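Local coordinates for protein GLB-12 (Caenorhabditis elegans, PDB 4BJA) that binds heme b through two axial histidines and, like other globins, may bind oxygen, with a redox signalling role essential for reproduction, at residues Glu134-Phe145 with Ile200-Arg211. The protein carries 1 engineered substitution. Numbering follows the deposited sequence.
Sequences EQNQNQMEKNYF and ISQMTDSFELER. With HEM (protoporphyrin IX containing Fe), chain B.
Glu134 and Phe145 lie near opposite ends of the 200-211 segment of helix 185-214, with CA atoms 7.0 Å from that of Arg211 and 5.9 Å from that of Ile200 respectively; between them the chain leaves helix 131-136 at Gln137 and loops to the N-cap Asn143 of helix 144-160. Arg211 binds carbonyls at the C-terminal end of helix 131-136: NH1 donates to Glu134 O and Gln137 O, both at 2.8 Å, and NH2 also reaches Gln137 O. A bend at chi3 (69°) sets the face of its guanidinium against the edge of the Phe207 ring, while NH2 makes a salt bridge with Glu208 OE2. The buried amide of Gln137 spans the loop, accepting from Tyr144 N and donating to Asn143 OD1. Asn143 ND2 then gives a nearly straight bond (168°) to Thr204 OG1, 2.9 Å away, which itself donates to Ile200 O. One water links Gln137 NE2, Thr204 O and Glu208 OE1. Phe145 meets Phe207 in an offset edge-to-face pair, planes 68° apart, and one Met203 conformer makes an oblique Met-aromatic contact with Phe145. With Phe145 and Met203 against the porphyrin, and Phe145 beside the axial His127, this is the proximal heme wall of a globin fold, where the F-G corner meets the C-terminal H helix.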
ATOM      1  N   GLU A 134      -7.974  20.063  -3.482  1.00 28.67           N
ATOM      2  CA  GLU A 134      -6.672  20.673  -3.190  1.00 30.71           C
ATOM      3  C   GLU A 134      -6.701  21.424  -1.856  1.00 31.21           C
ATOM      4  O   GLU A 134      -5.801  21.294  -1.022  1.00 31.14           O
ATOM      5  CB  GLU A 134      -6.264  21.594  -4.342  1.00 32.81           C
ATOM      6  CG  GLU A 134      -4.780  21.615  -4.591  1.00 37.84           C
ATOM      7  CD  GLU A 134      -4.117  22.876  -4.124  1.00 45.57           C
ATOM      8  OE1 GLU A 134      -4.531  23.452  -3.085  1.00 48.52           O
ATOM      9  OE2 GLU A 134      -3.158  23.303  -4.824  1.00 49.80           O
ATOM     10  N   GLN A 135      -7.772  22.176  -1.642  1.00 31.61           N
ATOM     11  CA  GLN A 135      -7.968  22.909  -0.403  1.00 32.99           C
ATOM     12  C   GLN A 135      -8.380  22.064   0.800  1.00 32.03           C
ATOM     13  O   GLN A 135      -7.911  22.316   1.904  1.00 33.31           O
ATOM     14  CB  GLN A 135      -8.994  24.050  -0.611  1.00 34.19           C
ATOM     15  CG  GLN A 135      -8.344  25.328  -1.145  1.00 40.74           C
ATOM     16  CD  GLN A 135      -9.011  26.621  -0.652  1.00 46.82           C
ATOM     17  OE1 GLN A 135      -9.991  26.599   0.107  1.00 50.02           O
ATOM     18  NE2 GLN A 135      -8.472  27.763  -1.094  1.00 49.06           N
ATOM     19  N   ASN A 136      -9.257  21.078   0.600  1.00 30.97           N
ATOM     20  CA  ASN A 136      -9.910  20.413   1.732  1.00 30.03           C
ATOM     21  C   ASN A 136      -9.518  18.981   2.032  1.00 29.31           C
ATOM     22  O   ASN A 136      -9.769  18.503   3.123  1.00 29.31           O
ATOM     23  CB  ASN A 136     -11.428  20.495   1.604  1.00 30.50           C
ATOM     24  CG  ASN A 136     -11.909  21.944   1.535  1.00 32.62           C
ATOM     25  OD1 ASN A 136     -11.641  22.727   2.443  1.00 36.51           O
ATOM     26  ND2 ASN A 136     -12.567  22.305   0.457  1.00 33.95           N
ATOM     27  N   GLN A 137      -8.948  18.285   1.048  1.00 29.24           N
ATOM     28  CA  GLN A 137      -8.494  16.917   1.285  1.00 28.35           C
ATOM     29  C   GLN A 137      -7.445  16.888   2.387  1.00 30.10           C
ATOM     30  O   GLN A 137      -6.442  17.603   2.294  1.00 29.26           O
ATOM     31  CB  GLN A 137      -7.895  16.345   0.003  1.00 27.52           C
ATOM     32  CG  GLN A 137      -7.196  14.966   0.205  1.00 26.76           C
ATOM     33  CD  GLN A 137      -8.178  13.854   0.463  1.00 24.92           C
ATOM     34  OE1 GLN A 137      -9.392  14.077   0.504  1.00 24.21           O
ATOM     35  NE2 GLN A 137      -7.661  12.626   0.638  1.00 22.81           N
ATOM     36  N   ASN A 138      -7.677  16.080   3.416  1.00 32.21           N
ATOM     37  CA  ASN A 138      -6.920  16.195   4.659  1.00 35.87           C
ATOM     38  C   ASN A 138      -7.038  14.927   5.496  1.00 37.89           C
ATOM     39  O   ASN A 138      -8.059  14.686   6.149  1.00 38.90           O
ATOM     40  CB  ASN A 138      -7.421  17.421   5.450  1.00 36.68           C
ATOM     41  CG  ASN A 138      -6.601  17.707   6.697  1.00 39.64           C
ATOM     42  OD1 ASN A 138      -6.760  18.765   7.327  1.00 43.74           O
ATOM     43  ND2 ASN A 138      -5.720  16.786   7.062  1.00 40.87           N
ATOM     44  N   GLN A 139      -5.976  14.120   5.487  1.00 39.87           N
ATOM     45  CA  GLN A 139      -5.917  12.861   6.252  1.00 41.74           C
ATOM     46  C   GLN A 139      -6.119  12.992   7.793  1.00 42.85           C
ATOM     47  O   GLN A 139      -6.409  12.005   8.488  1.00 43.27           O
ATOM     48  CB  GLN A 139      -4.591  12.143   5.937  1.00 41.79           C
ATOM     49  CG  GLN A 139      -4.273  12.010   4.416  1.00 41.85           C
ATOM     50  CD  GLN A 139      -3.061  11.108   4.163  1.00 40.92           C
ATOM     51  OE1 GLN A 139      -2.115  11.466   3.449  1.00 42.56           O
ATOM     52  NE2 GLN A 139      -3.094   9.941   4.756  1.00 41.40           N
ATOM     53  N   MET A 140      -5.956  14.207   8.319  1.00 44.56           N
ATOM     54  CA  MET A 140      -6.161  14.500   9.750  1.00 45.32           C
ATOM     55  C   MET A 140      -7.654  14.687  10.084  1.00 44.48           C
ATOM     56  O   MET A 140      -8.069  14.544  11.246  1.00 44.69           O
ATOM     57  CB  MET A 140      -5.265  15.673  10.191  1.00 46.58           C
ATOM     58  CG  MET A 140      -3.810  15.320  10.375  1.00 50.95           C
ATOM     59  SD  MET A 140      -3.576  13.811  11.351  1.00 57.78           S
ATOM     60  CE  MET A 140      -3.995  14.337  13.026  1.00 57.51           C
ATOM     61  N   GLU A 141      -8.443  15.001   9.059  1.00 42.61           N
ATOM     62  CA  GLU A 141      -9.790  15.538   9.196  1.00 40.44           C
ATOM     63  C   GLU A 141     -10.874  14.929   8.287  1.00 37.69           C
ATOM     64  O   GLU A 141     -11.773  14.263   8.772  1.00 38.65           O
ATOM     65  CB  GLU A 141      -9.745  17.036   8.902  1.00 41.20           C
ATOM     66  CG  GLU A 141     -11.051  17.794   8.977  1.00 45.56           C
ATOM     67  CD  GLU A 141     -10.819  19.307   9.069  1.00 51.67           C
ATOM     68  OE1 GLU A 141      -9.638  19.743   9.078  1.00 53.94           O
ATOM     69  OE2 GLU A 141     -11.822  20.058   9.142  1.00 55.42           O
ATOM     70  N   LYS A 142     -10.817  15.193   6.986  1.00 32.66           N
ATOM     71  CA  LYS A 142     -11.645  14.466   6.027  1.00 29.11           C
ATOM     72  C   LYS A 142     -10.808  13.983   4.867  1.00 25.84           C
ATOM     73  O   LYS A 142     -10.194  14.774   4.155  1.00 26.54           O
ATOM     74  CB  LYS A 142     -12.810  15.303   5.490  1.00 29.62           C
ATOM     75  CG  LYS A 142     -13.988  15.461   6.518  1.00 33.33           C
ATOM     76  CD  LYS A 142     -15.130  16.265   5.893  1.00 37.97           C
ATOM     77  CE  LYS A 142     -16.490  15.961   6.552  1.00 42.60           C
ATOM     78  NZ  LYS A 142     -16.449  16.120   8.020  1.00 46.15           N
ATOM     79  N   ASN A 143     -10.846  12.680   4.658  1.00 21.99           N
ATOM     80  CA  ASN A 143     -10.291  12.116   3.420  1.00 19.42           C
ATOM     81  C   ASN A 143     -11.468  11.796   2.491  1.00 17.56           C
ATOM     82  O   ASN A 143     -12.196  10.859   2.742  1.00 17.76           O
ATOM     83  CB  ASN A 143      -9.497  10.844   3.775  1.00 19.52           C
ATOM     84  CG  ASN A 143      -8.942  10.154   2.564  1.00 17.74           C
ATOM     85  OD1 ASN A 143      -9.445  10.318   1.453  1.00 18.44           O
ATOM     86  ND2 ASN A 143      -7.857   9.397   2.765  1.00 18.09           N
ATOM     87  N   TYR A 144     -11.677  12.605   1.455  1.00 17.40           N
ATOM     88  CA  TYR A 144     -12.866  12.481   0.608  1.00 17.53           C
ATOM     89  C   TYR A 144     -12.842  11.217  -0.247  1.00 15.95           C
ATOM     90  O   TYR A 144     -13.889  10.721  -0.606  1.00 15.65           O
ATOM     91  CB  TYR A 144     -13.079  13.759  -0.262  1.00 17.60           C
ATOM     92  CG  TYR A 144     -13.432  14.953   0.594  1.00 20.43           C
ATOM     93  CD1 TYR A 144     -14.753  15.194   0.963  1.00 23.73           C
ATOM     94  CD2 TYR A 144     -12.434  15.801   1.062  1.00 21.53           C
ATOM     95  CE1 TYR A 144     -15.067  16.292   1.756  1.00 25.41           C
ATOM     96  CE2 TYR A 144     -12.743  16.886   1.872  1.00 26.17           C
ATOM     97  CZ  TYR A 144     -14.046  17.106   2.210  1.00 27.84           C
ATOM     98  OH  TYR A 144     -14.338  18.194   3.009  1.00 31.03           O
ATOM     99  N   PHE A 145     -11.661  10.671  -0.571  1.00 16.21           N
ATOM    100  CA  PHE A 145     -11.646   9.411  -1.278  1.00 15.75           C
ATOM    101  C   PHE A 145     -12.157   8.315  -0.374  1.00 15.70           C
ATOM    102  O   PHE A 145     -12.919   7.432  -0.808  1.00 15.87           O
ATOM    103  CB  PHE A 145     -10.211   9.076  -1.719  1.00 16.52           C
ATOM    104  CG  PHE A 145      -9.600  10.135  -2.589  1.00 18.17           C
ATOM    105  CD1 PHE A 145     -10.295  10.598  -3.723  1.00 18.02           C
ATOM    106  CD2 PHE A 145      -8.388  10.736  -2.222  1.00 18.63           C
ATOM    107  CE1 PHE A 145      -9.714  11.605  -4.524  1.00 20.77           C
ATOM    108  CE2 PHE A 145      -7.829  11.732  -3.004  1.00 21.25           C
ATOM    109  CZ  PHE A 145      -8.496  12.167  -4.151  1.00 21.80           C
ATOM    110  N   ILE A 200      -8.545   3.266  -2.030  1.00 14.18           N
ATOM    111  CA  ILE A 200      -8.454   4.462  -1.169  1.00 14.77           C
ATOM    112  C   ILE A 200      -7.003   4.809  -0.854  1.00 15.31           C
ATOM    113  O   ILE A 200      -6.592   5.950  -0.998  1.00 15.65           O
ATOM    114  CB  ILE A 200      -9.167   4.250   0.171  1.00 14.93           C
ATOM    115  CG1 ILE A 200     -10.669   4.112  -0.066  1.00 14.40           C
ATOM    116  CG2 ILE A 200      -8.915   5.494   1.086  1.00 15.84           C
ATOM    117  CD1 ILE A 200     -11.460   3.586   1.190  1.00 14.85           C
ATOM    118  N   SER A 201      -6.215   3.823  -0.418  1.00 15.15           N
ATOM    119  CA  SER A 201      -4.856   4.156   0.012  1.00 16.35           C
ATOM    120  C   SER A 201      -4.021   4.697  -1.167  1.00 16.38           C
ATOM    121  O   SER A 201      -3.277   5.664  -0.990  1.00 17.43           O
ATOM    122  CB  SER A 201      -4.191   2.971   0.659  1.00 18.38           C
ATOM    123  OG  SER A 201      -3.906   2.017  -0.312  1.00 20.44           O
ATOM    124  N   GLN A 202      -4.164   4.096  -2.358  1.00 15.13           N
ATOM    125  CA  GLN A 202      -3.318   4.532  -3.479  1.00 16.64           C
ATOM    126  C   GLN A 202      -3.772   5.857  -4.064  1.00 17.91           C
ATOM    127  O   GLN A 202      -2.930   6.676  -4.476  1.00 18.79           O
ATOM    128  CB  GLN A 202      -3.259   3.433  -4.539  1.00 15.91           C
ATOM    129  CG  GLN A 202      -2.597   2.185  -3.949  1.00 16.92           C
ATOM    130  CD  GLN A 202      -1.221   2.521  -3.365  1.00 20.41           C
ATOM    131  OE1 GLN A 202      -0.310   2.881  -4.100  1.00 21.78           O
ATOM    132  NE2 GLN A 202      -1.088   2.466  -2.023  1.00 22.74           N
ATOM    133  N   MET A 203      -5.089   6.112  -4.059  1.00 18.00           N
ATOM    134  CA  MET A 203      -5.517   7.441  -4.491  0.50 17.64           C
ATOM    135  C   MET A 203      -5.114   8.481  -3.476  1.00 18.32           C
ATOM    136  O   MET A 203      -4.674   9.558  -3.861  1.00 19.07           O
ATOM    137  CB  MET A 203      -7.006   7.494  -4.759  0.50 17.79           C
ATOM    138  CG  MET A 203      -7.381   6.710  -5.984  0.50 16.60           C
ATOM    139  SD  MET A 203      -9.151   6.769  -6.175  0.50 16.67           S
ATOM    140  CE  MET A 203      -9.343   8.429  -6.782  0.50 17.43           C
ATOM    141  N   THR A 204      -5.208   8.152  -2.192  1.00 16.85           N
ATOM    142  CA  THR A 204      -4.828   9.094  -1.174  1.00 18.31           C
ATOM    143  C   THR A 204      -3.337   9.443  -1.267  1.00 18.18           C
ATOM    144  O   THR A 204      -2.964  10.630  -1.190  1.00 19.32           O
ATOM    145  CB  THR A 204      -5.174   8.525   0.212  1.00 17.48           C
ATOM    146  OG1 THR A 204      -6.600   8.387   0.305  1.00 18.28           O
ATOM    147  CG2 THR A 204      -4.631   9.417   1.336  1.00 19.57           C
ATOM    148  N   ASP A 205      -2.499   8.411  -1.422  1.00 17.99           N
ATOM    149  CA  ASP A 205      -1.057   8.631  -1.415  1.00 20.00           C
ATOM    150  C   ASP A 205      -0.589   9.370  -2.648  1.00 19.63           C
ATOM    151  O   ASP A 205       0.229  10.287  -2.542  1.00 19.71           O
ATOM    152  CB  ASP A 205      -0.307   7.311  -1.214  1.00 20.50           C
ATOM    153  CG  ASP A 205      -0.286   6.859   0.250  1.00 27.90           C
ATOM    154  OD1 ASP A 205      -0.771   7.586   1.154  1.00 34.77           O
ATOM    155  OD2 ASP A 205       0.259   5.763   0.517  1.00 34.30           O
ATOM    156  N   SER A 206      -1.154   9.006  -3.804  1.00 18.12           N
ATOM    157  CA  SER A 206      -0.757   9.662  -5.027  1.00 19.58           C
ATOM    158  C   SER A 206      -1.218  11.137  -5.046  1.00 19.23           C
ATOM    159  O   SER A 206      -0.471  12.066  -5.455  1.00 20.20           O
ATOM    160  CB  SER A 206      -1.243   8.876  -6.234  1.00 19.06           C
ATOM    161  OG  SER A 206      -2.666   8.746  -6.261  1.00 25.35           O
ATOM    162  N   PHE A 207      -2.441  11.358  -4.596  1.00 18.95           N
ATOM    163  CA  PHE A 207      -2.925  12.729  -4.440  1.00 19.72           C
ATOM    164  C   PHE A 207      -1.998  13.565  -3.513  1.00 20.37           C
ATOM    165  O   PHE A 207      -1.623  14.718  -3.816  1.00 21.00           O
ATOM    166  CB  PHE A 207      -4.367  12.688  -3.875  1.00 18.83           C
ATOM    167  CG  PHE A 207      -4.971  14.061  -3.682  1.00 19.55           C
ATOM    168  CD1 PHE A 207      -4.647  14.821  -2.560  1.00 20.61           C
ATOM    169  CD2 PHE A 207      -5.816  14.592  -4.644  1.00 19.09           C
ATOM    170  CE1 PHE A 207      -5.161  16.123  -2.397  1.00 20.35           C
ATOM    171  CE2 PHE A 207      -6.375  15.892  -4.462  1.00 19.07           C
ATOM    172  CZ  PHE A 207      -6.016  16.641  -3.368  1.00 21.51           C
ATOM    173  N   GLU A 208      -1.655  13.001  -2.358  1.00 19.97           N
ATOM    174  CA  GLU A 208      -0.955  13.756  -1.351  1.00 20.86           C
ATOM    175  C   GLU A 208       0.419  14.177  -1.892  1.00 21.30           C
ATOM    176  O   GLU A 208       0.861  15.324  -1.702  1.00 21.73           O
ATOM    177  CB  GLU A 208      -0.844  12.920  -0.100  1.00 22.61           C
ATOM    178  CG  GLU A 208      -0.535  13.697   1.128  1.00 26.38           C
ATOM    179  CD  GLU A 208      -1.707  14.559   1.625  1.00 30.75           C
ATOM    180  OE1 GLU A 208      -2.888  14.179   1.472  1.00 32.13           O
ATOM    181  OE2 GLU A 208      -1.419  15.610   2.215  1.00 35.23           O
ATOM    182  N   LEU A 209       1.063  13.252  -2.582  1.00 21.07           N
ATOM    183  CA  LEU A 209       2.394  13.513  -3.141  1.00 22.25           C
ATOM    184  C   LEU A 209       2.327  14.576  -4.233  1.00 24.44           C
ATOM    185  O   LEU A 209       3.182  15.472  -4.298  1.00 24.38           O
ATOM    186  CB  LEU A 209       2.977  12.214  -3.703  1.00 22.91           C
ATOM    187  CG  LEU A 209       4.407  12.336  -4.284  1.00 23.62           C
ATOM    188  CD1 LEU A 209       5.392  12.874  -3.259  1.00 25.31           C
ATOM    189  CD2 LEU A 209       4.893  10.969  -4.804  1.00 26.79           C
ATOM    190  N   GLU A 210       1.337  14.451  -5.112  1.00 25.21           N
ATOM    191  CA  GLU A 210       1.205  15.381  -6.211  1.00 27.55           C
ATOM    192  C   GLU A 210       0.907  16.786  -5.697  1.00 28.00           C
ATOM    193  O   GLU A 210       1.469  17.783  -6.206  1.00 28.41           O
ATOM    194  CB  GLU A 210       0.125  14.911  -7.176  1.00 28.54           C
ATOM    195  CG  GLU A 210      -0.132  15.878  -8.359  1.00 31.29           C
ATOM    196  CD  GLU A 210       1.042  15.959  -9.340  1.00 35.19           C
ATOM    197  OE1 GLU A 210       1.910  15.061  -9.362  1.00 36.01           O
ATOM    198  OE2 GLU A 210       1.081  16.932 -10.121  1.00 38.78           O
ATOM    199  N   ARG A 211       0.040  16.876  -4.690  1.00 27.79           N
ATOM    200  CA  ARG A 211      -0.221  18.171  -4.085  1.00 29.01           C
ATOM    201  C   ARG A 211       1.044  18.768  -3.438  1.00 30.09           C
ATOM    202  O   ARG A 211       1.331  19.968  -3.613  1.00 30.85           O
ATOM    203  CB  ARG A 211      -1.378  18.073  -3.086  1.00 28.66           C
ATOM    204  CG  ARG A 211      -1.597  19.376  -2.353  1.00 29.19           C
ATOM    205  CD  ARG A 211      -2.902  19.340  -1.597  1.00 28.16           C
ATOM    206  NE  ARG A 211      -2.845  18.412  -0.473  1.00 29.38           N
ATOM    207  CZ  ARG A 211      -3.838  18.212   0.385  1.00 30.99           C
ATOM    208  NH1 ARG A 211      -4.981  18.899   0.269  1.00 31.88           N
ATOM    209  NH2 ARG A 211      -3.692  17.325   1.361  1.00 29.48           N
TER
HETATM  210  CHA HEM B 300     -12.840  13.299 -12.218  1.00 22.43           C
HETATM  211  CHB HEM B 300     -12.786   8.871 -10.257  1.00 19.73           C
HETATM  212  CHC HEM B 300     -13.462  10.788  -5.901  1.00 21.99           C
HETATM  213  CHD HEM B 300     -14.306  15.066  -7.944  1.00 24.43           C
HETATM  214  C1A HEM B 300     -12.713  11.963 -12.043  1.00 21.29           C
HETATM  215  C2A HEM B 300     -12.328  11.014 -13.073  1.00 23.13           C
HETATM  216  C3A HEM B 300     -12.325   9.799 -12.498  1.00 21.16           C
HETATM  217  C4A HEM B 300     -12.711   9.946 -11.112  1.00 20.31           C
HETATM  218  CMA HEM B 300     -12.002   8.423 -13.140  1.00 22.28           C
HETATM  219  CAA HEM B 300     -11.971  11.400 -14.546  1.00 25.64           C
HETATM  220  CBA HEM B 300     -10.516  11.037 -14.879  1.00 31.78           C
HETATM  221  CGA HEM B 300      -9.656  11.819 -13.990  1.00 34.81           C
HETATM  222  O1A HEM B 300      -9.875  13.058 -13.881  1.00 36.50           O
HETATM  223  O2A HEM B 300      -8.784  11.164 -13.359  1.00 38.51           O
HETATM  224  C1B HEM B 300     -12.903   9.052  -8.911  1.00 19.89           C
HETATM  225  C2B HEM B 300     -12.727   8.001  -7.915  1.00 19.75           C
HETATM  226  C3B HEM B 300     -12.903   8.527  -6.736  1.00 20.68           C
HETATM  227  C4B HEM B 300     -13.213   9.922  -6.917  1.00 20.62           C
HETATM  228  CMB HEM B 300     -12.369   6.540  -8.230  1.00 23.26           C
HETATM  229  CAB HEM B 300     -12.761   7.747  -5.402  1.00 25.72           C
HETATM  230  CBB HEM B 300     -13.344   8.207  -4.323  1.00 30.67           C
HETATM  231  C1C HEM B 300     -13.732  12.103  -6.071  1.00 21.34           C
HETATM  232  C2C HEM B 300     -14.040  13.032  -5.013  1.00 24.51           C
HETATM  233  C3C HEM B 300     -14.262  14.212  -5.565  1.00 23.82           C
HETATM  234  C4C HEM B 300     -14.145  14.076  -7.000  1.00 24.39           C
HETATM  235  CMC HEM B 300     -14.049  12.677  -3.507  1.00 27.10           C
HETATM  236  CAC HEM B 300     -14.627  15.491  -4.777  1.00 27.40           C
HETATM  237  CBC HEM B 300     -14.325  16.649  -5.335  1.00 30.12           C
HETATM  238  C1D HEM B 300     -14.070  14.958  -9.268  1.00 25.14           C
HETATM  239  C2D HEM B 300     -14.392  15.958 -10.241  1.00 26.50           C
HETATM  240  C3D HEM B 300     -13.931  15.411 -11.554  1.00 27.76           C
HETATM  241  C4D HEM B 300     -13.365  14.125 -11.259  1.00 24.34           C
HETATM  242  CMD HEM B 300     -15.071  17.330 -10.027  1.00 29.49           C
HETATM  243  CAD HEM B 300     -14.069  16.074 -12.938  1.00 29.10           C
HETATM  244  CBD HEM B 300     -15.262  15.393 -13.629  1.00 31.51           C
HETATM  245  CGD HEM B 300     -16.628  15.697 -13.018  1.00 31.90           C
HETATM  246  O1D HEM B 300     -16.820  16.724 -12.332  1.00 33.55           O
HETATM  247  O2D HEM B 300     -17.542  14.896 -13.252  1.00 33.39           O
HETATM  248  NA  HEM B 300     -12.957  11.280 -10.846  1.00 19.89           N
HETATM  249  NB  HEM B 300     -13.207  10.249  -8.269  1.00 20.61           N
HETATM  250  NC  HEM B 300     -13.810  12.785  -7.267  1.00 22.78           N
HETATM  251  ND  HEM B 300     -13.469  13.870  -9.911  1.00 24.15           N
HETATM  252 FE   HEM B 300     -13.375  12.048  -9.101  1.00 19.74          FE
HETATM  253  O   HOH W   1      -4.709  12.611   0.123  1.00 27.18           O